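PDB 3P5M: enoyl-CoA hydratase/isomerase from Mycobacterium avium, which probably acts on acyl-CoA thioesters as a member of the crotonase superfamily, hydrating or isomerising enoyl-CoA double bonds. Local coordinates for residues 105-109 with 137-141; 35-39 with 80-84. All coordinates share one frame; numbering follows the deposited sequence.

Interaction 1 (105-109 with 137-141)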
loop_
_atom_site.group_PDB
_atom_site.type_symbol
_atom_site.label_atom_id
_atom_site.label_comp_id
_atom_site.label_asym_id
_atom_site.label_seq_id
_atom_site.Cartn_x
_atom_site.Cartn_y
_atom_site.Cartn_z
ATOM N N GLY B 105 -11.551 8.666 22.980
ATOM C CA GLY B 105 -11.190 9.686 23.957
ATOM C C GLY B 105 -10.005 9.222 24.765
ATOM O O GLY B 105 -9.007 8.786 24.186
ATOM N N PHE B 106 -10.109 9.296 26.089
ATOM C CA PHE B 106 -9.061 8.717 26.957
ATOM C C PHE B 106 -8.784 7.214 26.720
ATOM O O PHE B 106 -7.697 6.731 27.031
ATOM C CB PHE B 106 -9.361 8.914 28.455
ATOM C CG PHE B 106 -8.312 8.291 29.340
ATOM C CD1 PHE B 106 -7.068 8.903 29.494
ATOM C CD2 PHE B 106 -8.523 7.058 29.931
ATOM C CE1 PHE B 106 -6.079 8.321 30.252
ATOM C CE2 PHE B 106 -7.532 6.474 30.709
ATOM C CZ PHE B 106 -6.320 7.114 30.876
ATOM N N GLY B 107 -9.759 6.470 26.208
ATOM C CA GLY B 107 -9.517 5.062 25.818
ATOM C C GLY B 107 -8.438 4.917 24.754
ATOM O O GLY B 107 -7.699 3.927 24.720
ATOM N N CYS B 108 -8.353 5.899 23.873
ATOM C CA CYS B 108 -7.284 5.938 22.900
ATOM C C CYS B 108 -5.950 6.257 23.588
ATOM O O CYS B 108 -4.947 5.534 23.428
ATOM C CB CYS B 108 -7.609 6.966 21.788
ATOM S SG CYS B 108 -6.383 7.014 20.451
ATOM N N SER B 109 -5.929 7.344 24.358
ATOM C CA SER B 109 -4.746 7.719 25.114
ATOM C C SER B 109 -4.186 6.507 25.897
ATOM O O SER B 109 -2.972 6.260 25.879
ATOM C CB SER B 109 -5.106 8.834 26.090
ATOM O OG SER B 109 -5.773 9.903 25.427
ATOM N N ASP B 137 -7.252 14.424 25.904
ATOM C CA ASP B 137 -6.692 14.347 27.273
ATOM C C ASP B 137 -5.777 13.121 27.467
ATOM O O ASP B 137 -5.497 12.373 26.511
ATOM C CB ASP B 137 -7.811 14.307 28.309
ATOM C CG ASP B 137 -8.685 13.081 28.169
ATOM O OD1 ASP B 137 -8.308 12.110 27.456
ATOM O OD2 ASP B 137 -9.764 13.082 28.773
ATOM N N GLY B 138 -5.325 12.913 28.708
ATOM C CA GLY B 138 -4.429 11.809 29.019
ATOM C C GLY B 138 -3.009 12.094 28.602
ATOM O O GLY B 138 -2.104 11.366 28.985
ATOM N N GLY B 139 -2.802 13.163 27.838
ATOM C CA GLY B 139 -1.537 13.428 27.183
ATOM C C GLY B 139 -1.527 12.827 25.764
ATOM O O GLY B 139 -0.465 12.700 25.165
ATOM N N ALA B 140 -2.697 12.473 25.224
ATOM C CA ALA B 140 -2.825 12.130 23.792
ATOM C C ALA B 140 -2.081 13.113 22.847
ATOM O O ALA B 140 -1.491 12.699 21.827
ATOM C CB ALA B 140 -4.320 12.029 23.379
ATOM N N SER B 141 -2.083 14.408 23.182
ATOM C CA SER B 141 -1.513 15.403 22.240
ATOM C C SER B 141 -0.001 15.242 22.110
ATOM O O SER B 141 0.561 15.579 21.089
ATOM C CB SER B 141 -1.843 16.846 22.640
ATOM O OG SER B 141 -3.231 16.989 22.900
#
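Ser109 reaches across from the first turn of helix 106-113 and donates its hydroxyl to the carbonyl oxygen of Asp137, with OG 2.7 Å from O. Its OG stands beside its own backbone N and opposite the carbonyl carbon (chi1 -51°), which carries it to that oxygen. The donor lies 31° off the carbonyl plane. On the opposite face of that plane Ala140 N bonds the same oxygen and closes a type I' turn from Asp137 to Ala140. The buried part of the contact is close around this bond. Ala140 CB sits 3.3 Å from Ser109 OG. Gly138, with positive phi, lays its CA in plane at the edge of the Phe106 ring, 4.0 Å from CD1. The looser side is at Asp137, which is partly exposed. The Asp137 and Phe106 side chains cross at about a right angle, and the carboxylate plane is turned 73° from the ring. The glycine-led start of helix 106-113, at Gly105, fits the crotonase fold, where the N terminus of such a helix usually adjoins the oxyanion hole. Glu224 binds Gly139 N and Ser141 OG from outside. The Asp137 carbonyl is thus gripped by two bonds, while its OD1 is buried without a polar partner in the model.

Interaction 2 (35-39 with 80-84)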
loop_
_atom_site.group_PDB
_atom_site.type_symbol
_atom_site.label_atom_id
_atom_site.label_comp_id
_atom_site.label_asym_id
_atom_site.label_seq_id
_atom_site.Cartn_x
_atom_site.Cartn_y
_atom_site.Cartn_z
ATOM N N LEU B 35 -10.180 5.353 37.470
ATOM C CA LEU B 35 -8.821 5.704 37.029
ATOM C C LEU B 35 -7.788 5.536 38.136
ATOM O O LEU B 35 -6.722 4.961 37.908
ATOM C CB LEU B 35 -8.769 7.130 36.459
ATOM C CG LEU B 35 -9.522 7.386 35.148
ATOM C CD1 LEU B 35 -9.576 8.879 34.825
ATOM C CD2 LEU B 35 -8.903 6.621 34.012
ATOM N N GLU B 36 -8.113 6.044 39.324
ATOM C CA GLU B 36 -7.235 5.922 40.494
ATOM C C GLU B 36 -6.964 4.472 40.849
ATOM O O GLU B 36 -5.835 4.107 41.149
ATOM C CB GLU B 36 -7.802 6.661 41.703
ATOM C CG GLU B 36 -7.251 8.068 41.865
ATOM C CD GLU B 36 -7.886 8.828 43.033
ATOM O OE1 GLU B 36 -8.232 8.192 44.058
ATOM O OE2 GLU B 36 -8.040 10.066 42.931
ATOM N N GLU B 37 -8.013 3.660 40.809
ATOM C CA GLU B 37 -7.895 2.223 40.984
ATOM C C GLU B 37 -6.914 1.591 39.983
ATOM O O GLU B 37 -5.994 0.868 40.367
ATOM C CB GLU B 37 -9.278 1.567 40.864
ATOM C CG GLU B 37 -9.275 0.033 41.076
ATOM C CD GLU B 37 -9.137 -0.379 42.533
ATOM O OE1 GLU B 37 -9.115 0.495 43.407
ATOM O OE2 GLU B 37 -9.063 -1.590 42.809
ATOM N N LEU B 38 -7.126 1.884 38.706
ATOM C CA LEU B 38 -6.285 1.391 37.642
ATOM C C LEU B 38 -4.805 1.705 37.912
ATOM O O LEU B 38 -3.925 0.851 37.772
ATOM C CB LEU B 38 -6.754 2.034 36.333
ATOM C CG LEU B 38 -6.117 1.702 34.980
ATOM C CD1 LEU B 38 -5.998 0.215 34.781
ATOM C CD2 LEU B 38 -6.948 2.315 33.846
ATOM N N SER B 39 -4.555 2.955 38.289
ATOM C CA SER B 39 -3.207 3.495 38.426
ATOM C C SER B 39 -2.345 2.771 39.498
ATOM O O SER B 39 -1.125 2.606 39.301
ATOM C CB SER B 39 -3.282 5.006 38.700
ATOM O OG SER B 39 -2.004 5.548 38.974
ATOM N N ALA B 80 -6.179 12.251 37.336
ATOM C CA ALA B 80 -6.103 10.784 37.459
ATOM C C ALA B 80 -5.736 10.108 36.112
ATOM O O ALA B 80 -4.836 9.215 36.050
ATOM C CB ALA B 80 -7.422 10.217 38.069
ATOM N N ALA B 81 -6.404 10.555 35.040
ATOM C CA ALA B 81 -6.140 10.084 33.656
ATOM C C ALA B 81 -4.700 10.338 33.247
ATOM O O ALA B 81 -4.039 9.465 32.674
ATOM C CB ALA B 81 -7.065 10.766 32.709
ATOM N N ASN B 82 -4.201 11.528 33.572
ATOM C CA ASN B 82 -2.792 11.836 33.366
ATOM C C ASN B 82 -1.858 10.883 34.097
ATOM O O ASN B 82 -0.866 10.392 33.517
ATOM C CB ASN B 82 -2.498 13.310 33.704
ATOM C CG ASN B 82 -3.028 14.272 32.633
ATOM O OD1 ASN B 82 -3.269 13.864 31.491
ATOM N ND2 ASN B 82 -3.167 15.553 32.984
ATOM N N ARG B 83 -2.179 10.581 35.359
ATOM C CA ARG B 83 -1.305 9.711 36.146
ATOM C C ARG B 83 -1.349 8.262 35.673
ATOM O O ARG B 83 -0.355 7.562 35.798
ATOM C CB ARG B 83 -1.605 9.829 37.656
ATOM C CG ARG B 83 -0.894 11.063 38.327
ATOM C CD ARG B 83 -1.794 11.797 39.346
ATOM N NE ARG B 83 -2.805 10.868 39.866
ATOM C CZ ARG B 83 -3.831 11.211 40.642
ATOM N NH1 ARG B 83 -3.973 12.478 41.017
ATOM N NH2 ARG B 83 -4.709 10.277 41.038
ATOM N N VAL B 84 -2.482 7.808 35.117
ATOM C CA VAL B 84 -2.560 6.445 34.551
ATOM C C VAL B 84 -1.548 6.324 33.420
ATOM O O VAL B 84 -0.741 5.398 33.380
ATOM C CB VAL B 84 -3.986 6.092 34.054
ATOM C CG1 VAL B 84 -3.986 4.814 33.217
ATOM C CG2 VAL B 84 -4.963 5.941 35.258
HETATM O O HOH W 1 -4.954 7.665 38.427
#
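Leu35 carries CG anti to its carbonyl carbon (chi1 -67°), and this sends CD1 over to Ala81, 3.8 Å from Ala81 CB. Val84 has CG1 opposite its own backbone N, and its two methyls part. CG1 goes to Leu38, 3.9 Å from CD2. CG2 goes to the backbone of the other helix and lies 3.3 Å from Leu35 O. The side chain of Val84 crosses those of Leu35 and Leu38 at about right angles. Ala80 CB meets Leu35 CB at 3.7 Å. Further along, Ser39 packs its CB on Val84 CG2. The two helices are 32-47 and 74-90 of the crotonase fold. Their short segments run nearly parallel, 21° apart, with axes 8.8 Å from each other. Phe106 of helix 106-113 packs on Leu35, Ala81 and Val84; Ile8 of strand 8-13 touches Leu38. A water links the two backbones, with a firm bond to Ala80 O and a weak one to Leu35 O. Where the contact faces solvent, Glu36 and Arg83 lie side by side and point the same way. Their salt bridge is long, with Glu36 OE2 3.8 Å from Arg83 NH2. Glu36 CG comes in at the edge of the guanidinium, and the carboxylate is turned 37° from the guanidinium plane.

From the N terminus, helix 32-47 comes first, after the hairpin of strands 8-13 and 16-21. Strand 53-58 of the main sheet follows, and helix 74-90 then returns to helix 32-47, so interaction 2 closes a loop of 40 residues. The chain goes on through strands 95-99 and 102-104 to helix 106-113. It then passes strands 116-119 and 124-126 before residues 137-141 close interaction 1 over 27 residues. The two loops follow in series and neither nest nor cross. The centres of interactions 1 and 2 are about 12 Å apart. Phe106 joins them, with CE2 3.6 Å from Leu35 CD2, while Asn82 OD1 packs against Gly138 and Gly139.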